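PDB 5MDN: DNA polymerase, which probably catalyses the addition of deoxyribonucleotides from their triphosphates to a growing DNA chain, with release of diphosphate. Local coordinates for residues R206-R209 and R210-G214; R213-V216 and D217-E221; S241-A244 and K245-V249. All coordinates share one frame; numbering follows the deposited sequence.

Contact 1. Residues R206-R209 and R210-G214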
loop_
_atom_site.group_PDB
_atom_site.type_symbol
_atom_site.label_atom_id
_atom_site.label_comp_id
_atom_site.label_asym_id
_atom_site.label_seq_id
_atom_site.Cartn_x
_atom_site.Cartn_y
_atom_site.Cartn_z
ATOM N N ARG A 206 7.231 -11.007 -33.278
ATOM C CA ARG A 206 5.774 -10.955 -33.075
ATOM C C ARG A 206 5.148 -12.278 -32.645
ATOM O O ARG A 206 3.914 -12.383 -32.667
ATOM C CB ARG A 206 5.016 -10.450 -34.309
ATOM C CG ARG A 206 5.576 -9.167 -34.881
ATOM C CD ARG A 206 5.349 -8.012 -33.934
ATOM N NE ARG A 206 4.043 -7.409 -34.165
ATOM C CZ ARG A 206 3.859 -6.313 -34.889
ATOM N NH1 ARG A 206 4.905 -5.703 -35.431
ATOM N NH2 ARG A 206 2.639 -5.824 -35.066
ATOM N N ASP A 207 5.929 -13.286 -32.262
ATOM C CA ASP A 207 5.385 -14.546 -31.763
ATOM C C ASP A 207 6.009 -14.836 -30.405
ATOM O O ASP A 207 7.234 -14.953 -30.297
ATOM C CB ASP A 207 5.642 -15.704 -32.729
ATOM C CG ASP A 207 5.079 -17.023 -32.217
ATOM O OD1 ASP A 207 3.837 -17.171 -32.202
ATOM O OD2 ASP A 207 5.875 -17.910 -31.834
ATOM N N ASP A 208 5.170 -14.995 -29.384
ATOM C CA ASP A 208 5.614 -15.006 -27.998
ATOM C C ASP A 208 5.207 -16.295 -27.292
ATOM O O ASP A 208 4.852 -16.294 -26.110
ATOM C CB ASP A 208 5.080 -13.790 -27.250
ATOM C CG ASP A 208 3.596 -13.597 -27.437
ATOM O OD1 ASP A 208 3.099 -13.863 -28.553
ATOM O OD2 ASP A 208 2.928 -13.171 -26.470
ATOM N N ARG A 209 5.236 -17.415 -28.017
ATOM C CA ARG A 209 5.005 -18.707 -27.379
ATOM C C ARG A 209 6.224 -19.161 -26.588
ATOM O O ARG A 209 6.084 -19.720 -25.494
ATOM C CB ARG A 209 4.651 -19.765 -28.423
ATOM C CG ARG A 209 3.370 -19.521 -29.196
ATOM C CD ARG A 209 3.163 -20.613 -30.237
ATOM N NE ARG A 209 1.818 -20.623 -30.802
ATOM C CZ ARG A 209 0.815 -21.356 -30.328
ATOM N NH1 ARG A 209 1.005 -22.147 -29.279
ATOM N NH2 ARG A 209 -0.376 -21.307 -30.910
ATOM N N ARG A 210 7.424 -18.940 -27.135
ATOM C CA ARG A 210 8.650 -19.368 -26.466
ATOM C C ARG A 210 8.840 -18.703 -25.106
ATOM O O ARG A 210 9.420 -19.312 -24.200
ATOM C CB ARG A 210 9.863 -19.077 -27.354
ATOM C CG ARG A 210 9.963 -17.632 -27.835
ATOM C CD ARG A 210 11.045 -17.463 -28.902
ATOM N NE ARG A 210 12.389 -17.620 -28.339
ATOM C CZ ARG A 210 13.511 -17.629 -29.052
ATOM N NH1 ARG A 210 13.465 -17.495 -30.371
ATOM N NH2 ARG A 210 14.680 -17.780 -28.441
ATOM N N VAL A 211 8.373 -17.462 -24.942
ATOM C CA VAL A 211 8.657 -16.715 -23.719
ATOM C C VAL A 211 7.705 -17.116 -22.596
ATOM O O VAL A 211 8.130 -17.331 -21.455
ATOM C CB VAL A 211 8.614 -15.200 -23.994
ATOM C CG1 VAL A 211 7.349 -14.818 -24.740
ATOM C CG2 VAL A 211 8.710 -14.422 -22.693
ATOM N N ILE A 212 6.406 -17.228 -22.891
ATOM C CA ILE A 212 5.462 -17.674 -21.869
ATOM C C ILE A 212 5.782 -19.101 -21.446
ATOM O O ILE A 212 5.727 -19.441 -20.257
ATOM C CB ILE A 212 4.012 -17.540 -22.372
ATOM C CG1 ILE A 212 3.656 -16.071 -22.601
ATOM C CG2 ILE A 212 3.037 -18.165 -21.379
ATOM C CD1 ILE A 212 2.274 -15.861 -23.190
ATOM N N ARG A 213 6.126 -19.955 -22.411
ATOM C CA ARG A 213 6.573 -21.304 -22.086
ATOM C C ARG A 213 7.832 -21.272 -21.227
ATOM O O ARG A 213 7.960 -22.039 -20.266
ATOM C CB ARG A 213 6.824 -22.090 -23.372
ATOM C CG ARG A 213 7.041 -23.574 -23.162
ATOM C CD ARG A 213 5.769 -24.234 -22.652
ATOM N NE ARG A 213 5.831 -24.565 -21.234
ATOM C CZ ARG A 213 4.765 -24.673 -20.449
ATOM N NH1 ARG A 213 3.551 -24.478 -20.945
ATOM N NH2 ARG A 213 4.911 -24.983 -19.168
ATOM N N GLY A 214 8.776 -20.389 -21.565
ATOM C CA GLY A 214 10.005 -20.298 -20.792
ATOM C C GLY A 214 9.784 -19.774 -19.385
ATOM O O GLY A 214 10.408 -20.250 -18.431
#
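Val211 lays its CG1 methyl against the start of the Asp208 side chain, with Val211 CG1 3.5 Å from Asp208 CB. The same methyl also lies 3.2 Å from Asp208 O, so one branch of the valine covers both the carbonyl and the beta carbon three residues back. The chi1 of 49° accounts for this, because it sets CG1 between the backbone N and the carbonyl carbon, while CG2 lies anti to the N. Ile212 approaches the same carbonyl along its CG1 arm, whose CG1 atom is 3.7 Å from Asp208 O; this side chain is buried, with Arg243 and Leu247 of helix 232-247 packed against it.

Asp208 occupies the N-cap position of helix 209-222, but its carboxylate does not cap the first turn. It is buried, and OD2 is used instead in a salt bridge to Arg243 NE on helix 232-247 and in a hydrogen bond from Val186 N. The helix it precedes is the crossover that follows strand 198-202 in the RNase H-like exonuclease domain and leads to strand 226-229. Its opening turn is fastened by Arg213 N donating to Arg209 O, at 3.1 Å and with an N-H...O angle of 162°. The next bond along the helix runs from Gly214 N to Arg210 O.

The two arginines of this turn are exposed. Arg209 stretches outward until its NH2 packs near Leu247 O, and Arg210 reaches a long, weak ion pair with Glu204.

Contact 2. Residues R213-V216 and D217-E221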
loop_
_atom_site.group_PDB
_atom_site.type_symbol
_atom_site.label_atom_id
_atom_site.label_comp_id
_atom_site.label_asym_id
_atom_site.label_seq_id
_atom_site.Cartn_x
_atom_site.Cartn_y
_atom_site.Cartn_z
ATOM N N ARG A 213 6.126 -19.955 -22.411
ATOM C CA ARG A 213 6.573 -21.304 -22.086
ATOM C C ARG A 213 7.832 -21.272 -21.227
ATOM O O ARG A 213 7.960 -22.039 -20.266
ATOM C CB ARG A 213 6.824 -22.090 -23.372
ATOM C CG ARG A 213 7.041 -23.574 -23.162
ATOM C CD ARG A 213 5.769 -24.234 -22.652
ATOM N NE ARG A 213 5.831 -24.565 -21.234
ATOM C CZ ARG A 213 4.765 -24.673 -20.449
ATOM N NH1 ARG A 213 3.551 -24.478 -20.945
ATOM N NH2 ARG A 213 4.911 -24.983 -19.168
ATOM N N GLY A 214 8.776 -20.389 -21.565
ATOM C CA GLY A 214 10.005 -20.298 -20.792
ATOM C C GLY A 214 9.784 -19.774 -19.385
ATOM O O GLY A 214 10.408 -20.250 -18.431
ATOM N N PHE A 215 8.908 -18.777 -19.237
ATOM C CA PHE A 215 8.588 -18.256 -17.910
ATOM C C PHE A 215 7.969 -19.338 -17.031
ATOM O O PHE A 215 8.390 -19.541 -15.886
ATOM C CB PHE A 215 7.653 -17.053 -18.027
ATOM C CG PHE A 215 7.267 -16.451 -16.705
ATOM C CD1 PHE A 215 8.232 -16.141 -15.760
ATOM C CD2 PHE A 215 5.940 -16.186 -16.412
ATOM C CE1 PHE A 215 7.877 -15.584 -14.542
ATOM C CE2 PHE A 215 5.579 -15.630 -15.199
ATOM C CZ PHE A 215 6.548 -15.328 -14.263
ATOM N N VAL A 216 6.954 -20.034 -17.550
ATOM C CA VAL A 216 6.271 -21.065 -16.771
ATOM C C VAL A 216 7.245 -22.168 -16.374
ATOM O O VAL A 216 7.268 -22.615 -15.221
ATOM C CB VAL A 216 5.071 -21.625 -17.557
ATOM C CG1 VAL A 216 4.459 -22.798 -16.818
ATOM C CG2 VAL A 216 4.031 -20.538 -17.780
ATOM N N ASP A 217 8.065 -22.625 -17.324
ATOM C CA ASP A 217 9.021 -23.689 -17.025
ATOM C C ASP A 217 10.042 -23.246 -15.983
ATOM O O ASP A 217 10.452 -24.044 -15.132
ATOM C CB ASP A 217 9.721 -24.146 -18.304
ATOM C CG ASP A 217 8.844 -25.036 -19.162
ATOM O OD1 ASP A 217 8.057 -25.818 -18.586
ATOM O OD2 ASP A 217 8.945 -24.960 -20.406
ATOM N N PHE A 218 10.467 -21.981 -16.032
ATOM C CA PHE A 218 11.448 -21.502 -15.061
ATOM C C PHE A 218 10.858 -21.452 -13.655
ATOM O O PHE A 218 11.521 -21.839 -12.686
ATOM C CB PHE A 218 11.979 -20.128 -15.470
ATOM C CG PHE A 218 13.187 -19.692 -14.684
ATOM C CD1 PHE A 218 14.463 -20.019 -15.115
ATOM C CD2 PHE A 218 13.048 -18.964 -13.514
ATOM C CE1 PHE A 218 15.576 -19.625 -14.397
ATOM C CE2 PHE A 218 14.158 -18.568 -12.792
ATOM C CZ PHE A 218 15.423 -18.899 -13.233
ATOM N N VAL A 219 9.623 -20.957 -13.521
ATOM C CA VAL A 219 8.980 -20.907 -12.211
ATOM C C VAL A 219 8.839 -22.310 -11.634
ATOM O O VAL A 219 9.110 -22.541 -10.449
ATOM C CB VAL A 219 7.619 -20.191 -12.309
ATOM C CG1 VAL A 219 6.864 -20.291 -10.990
ATOM C CG2 VAL A 219 7.813 -18.736 -12.706
ATOM N N LYS A 220 8.424 -23.269 -12.462
ATOM C CA LYS A 220 8.329 -24.651 -12.005
ATOM C C LYS A 220 9.708 -25.232 -11.713
ATOM O O LYS A 220 9.859 -26.050 -10.796
ATOM C CB LYS A 220 7.601 -25.497 -13.050
ATOM C CG LYS A 220 6.160 -25.081 -13.306
ATOM C CD LYS A 220 5.457 -26.084 -14.206
ATOM C CE LYS A 220 6.119 -26.157 -15.570
ATOM N NZ LYS A 220 5.358 -27.027 -16.510
ATOM N N GLU A 221 10.718 -24.818 -12.478
ATOM C CA GLU A 221 12.069 -25.339 -12.300
ATOM C C GLU A 221 12.678 -24.812 -11.004
ATOM O O GLU A 221 13.232 -25.577 -10.205
ATOM C CB GLU A 221 12.928 -24.937 -13.506
ATOM C CG GLU A 221 14.309 -25.569 -13.604
ATOM C CD GLU A 221 14.223 -27.068 -13.819
ATOM O OE1 GLU A 221 13.229 -27.513 -14.435
ATOM O OE2 GLU A 221 15.139 -27.799 -13.383
#
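Arg213 and Asp217 are joined by a salt bridge one helical turn apart, in which Arg213 NE donates to Asp217 OD2 at 3.2 Å. The bond is nearly straight, at 166°, and OD2 lies in the guanidinium plane. On the acceptor side the approach is different, since NE meets OD2 from above the carboxylate plane. The two flat groups are turned 50° from each other, and the second bond, Arg213 NH2 to Asp217 OD1, is weak at 3.3 Å.

Lys220 adds a third charge, completing an i, i+4, i+7 salt-bridge network along helix 209-222 of the RNase H-like exonuclease domain. Its NZ is 3.6 Å from Asp217 OD1, a long ion pair, so both cations gather round a single carboxylate that would be expected to offset their like charge. The arginine reaches its place because its chain bends at chi2 and chi3, carrying the guanidinium along the helix toward Asp217.

Behind these side chains the main chain keeps an ordinary alpha-helical pattern, with Asp217, Phe218, Val219 and Lys220 each donating N-H to the carbonyl four residues earlier. The face toward the sheet is apolar. Val219 CG2 sits over one face of the Phe215 ring in a CH-pi contact, 4.1 Å from the centroid and 28° off the ring normal. Beyond the segments, the Phe215 ring meets that of Phe168 and packs on Leu189 and Val191, while Phe218 leans on Val191 and Phe201, so this helix covers strands 165-172, 186-193 and 198-202 of the exonuclease-domain sheet.

Between the charged and apolar sides, Val216 CG1 touches the aliphatic part of the lysine, 3.9 Å from Lys220 CE.

Contact 3. Residues S241-A244 and K245-V249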
loop_
_atom_site.group_PDB
_atom_site.type_symbol
_atom_site.label_atom_id
_atom_site.label_comp_id
_atom_site.label_asym_id
_atom_site.label_seq_id
_atom_site.Cartn_x
_atom_site.Cartn_y
_atom_site.Cartn_z
ATOM N N SER A 241 -2.067 -13.262 -18.000
ATOM C CA SER A 241 -3.247 -14.113 -17.867
ATOM C C SER A 241 -4.067 -14.119 -19.152
ATOM O O SER A 241 -4.421 -15.183 -19.673
ATOM C CB SER A 241 -4.098 -13.648 -16.685
ATOM O OG SER A 241 -5.346 -14.320 -16.657
ATOM N N GLU A 242 -4.389 -12.934 -19.672
ATOM C CA GLU A 242 -5.202 -12.848 -20.878
ATOM C C GLU A 242 -4.396 -13.154 -22.137
ATOM O O GLU A 242 -4.964 -13.624 -23.130
ATOM C CB GLU A 242 -5.845 -11.464 -20.971
ATOM C CG GLU A 242 -6.831 -11.184 -19.844
ATOM C CD GLU A 242 -7.350 -9.760 -19.852
ATOM O OE1 GLU A 242 -7.599 -9.222 -20.951
ATOM O OE2 GLU A 242 -7.507 -9.178 -18.755
ATOM N N ARG A 243 -3.086 -12.895 -22.123
ATOM C CA ARG A 243 -2.250 -13.266 -23.262
ATOM C C ARG A 243 -2.099 -14.780 -23.365
ATOM O O ARG A 243 -2.144 -15.338 -24.468
ATOM C CB ARG A 243 -0.878 -12.600 -23.157
ATOM C CG ARG A 243 0.039 -12.857 -24.350
ATOM C CD ARG A 243 -0.563 -12.312 -25.632
ATOM N NE ARG A 243 0.293 -12.530 -26.796
ATOM C CZ ARG A 243 -0.075 -12.273 -28.048
ATOM N NH1 ARG A 243 -1.283 -11.790 -28.300
ATOM N NH2 ARG A 243 0.766 -12.498 -29.048
ATOM N N ALA A 244 -1.908 -15.457 -22.230
ATOM C CA ALA A 244 -1.739 -16.907 -22.248
ATOM C C ALA A 244 -2.985 -17.615 -22.759
ATOM O O ALA A 244 -2.890 -18.709 -23.327
ATOM C CB ALA A 244 -1.381 -17.413 -20.851
ATOM N N LYS A 245 -4.159 -17.015 -22.559
ATOM C CA LYS A 245 -5.385 -17.584 -23.106
ATOM C C LYS A 245 -5.420 -17.452 -24.625
ATOM O O LYS A 245 -5.761 -18.405 -25.335
ATOM C CB LYS A 245 -6.600 -16.897 -22.482
ATOM C CG LYS A 245 -6.765 -17.139 -20.990
ATOM C CD LYS A 245 -8.079 -16.550 -20.489
ATOM C CE LYS A 245 -8.176 -16.580 -18.969
ATOM N NZ LYS A 245 -8.174 -17.971 -18.435
ATOM N N ALA A 246 -5.080 -16.265 -25.136
ATOM C CA ALA A 246 -5.137 -16.018 -26.573
ATOM C C ALA A 246 -4.187 -16.928 -27.346
ATOM O O ALA A 246 -4.503 -17.363 -28.459
ATOM C CB ALA A 246 -4.825 -14.549 -26.860
ATOM N N LEU A 247 -3.023 -17.231 -26.774
ATOM C CA LEU A 247 -2.057 -18.106 -27.427
ATOM C C LEU A 247 -2.295 -19.582 -27.143
ATOM O O LEU A 247 -1.666 -20.429 -27.787
ATOM C CB LEU A 247 -0.631 -17.734 -27.007
ATOM C CG LEU A 247 -0.205 -16.278 -27.211
ATOM C CD1 LEU A 247 1.293 -16.140 -27.005
ATOM C CD2 LEU A 247 -0.609 -15.778 -28.592
ATOM N N GLY A 248 -3.183 -19.913 -26.210
ATOM C CA GLY A 248 -3.450 -21.299 -25.876
ATOM C C GLY A 248 -2.290 -22.031 -25.242
ATOM O O GLY A 248 -2.166 -23.249 -25.410
ATOM N N VAL A 249 -1.435 -21.325 -24.515
ATOM C CA VAL A 249 -0.415 -21.929 -23.666
ATOM C C VAL A 249 -0.776 -21.622 -22.215
ATOM O O VAL A 249 -0.907 -20.446 -21.850
ATOM C CB VAL A 249 1.000 -21.435 -24.022
ATOM C CG1 VAL A 249 1.074 -19.912 -24.054
ATOM C CG2 VAL A 249 2.022 -22.009 -23.045
#
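Leu247 spreads its CD2 methyl over one face of the Arg243 guanidinium, above the centre of the group, with Leu247 CD2 3.6 Å from Arg243 CZ. This is the close-packed part of the contact. The arginine chain bends at chi2 (61°), which brings its end back alongside the leucine of the following turn, where Leu247 CG is 3.8 Å from Arg243 NE. The buried guanidinium has polar partners elsewhere: NH1 donates to Pro181 O, and NE faces Asp208 at the start of helix 209-222. Leu247 N also donates to Arg243 O at 3.1 Å.

Helix 232-247 of the exonuclease domain, which also carries the metal-binding Asp236, ends here in a Schellman motif. Gly248 takes a positive phi of 66°, and its N bonds back to Lys245 O. The second bond of the motif, Val249 N to Ala244 O at 3.2 Å, is weak. Beyond the turn, the Val249 side chain leans on Ile212 and Arg213 of helix 209-222.

The solvent side, where Glu242 and Lys245 are exposed, is looser. Lys245 N to Ser241 O is a weak bond at 3.4 Å, as is Ala246 N to Glu242 O at 3.3 Å. The Lys245 side chain lays its CG against Ser241 O and runs on past the serine.

How the contacts relate
All three contacts are local, so none closes a long loop, and none nests in or crosses another. Contact 1 starts helix 209-222 after strand 198-202, and contact 2 continues it, the two overlapping at Arg213 and Gly214. Contact 3 lies in series after them: the chain passes through strand 226-229 before helix 232-247 ends there. Contacts 1 and 3 meet in space: Asp208 OD2 pairs with Arg243 NE at 2.7 Å, linking the start of one helix to the last turns of the other. Contact 2 reaches contact 3 through the shared arginine, with Arg213 NH1 3.6 Å from Val249 CG2. Both helices belong to the exonuclease domain.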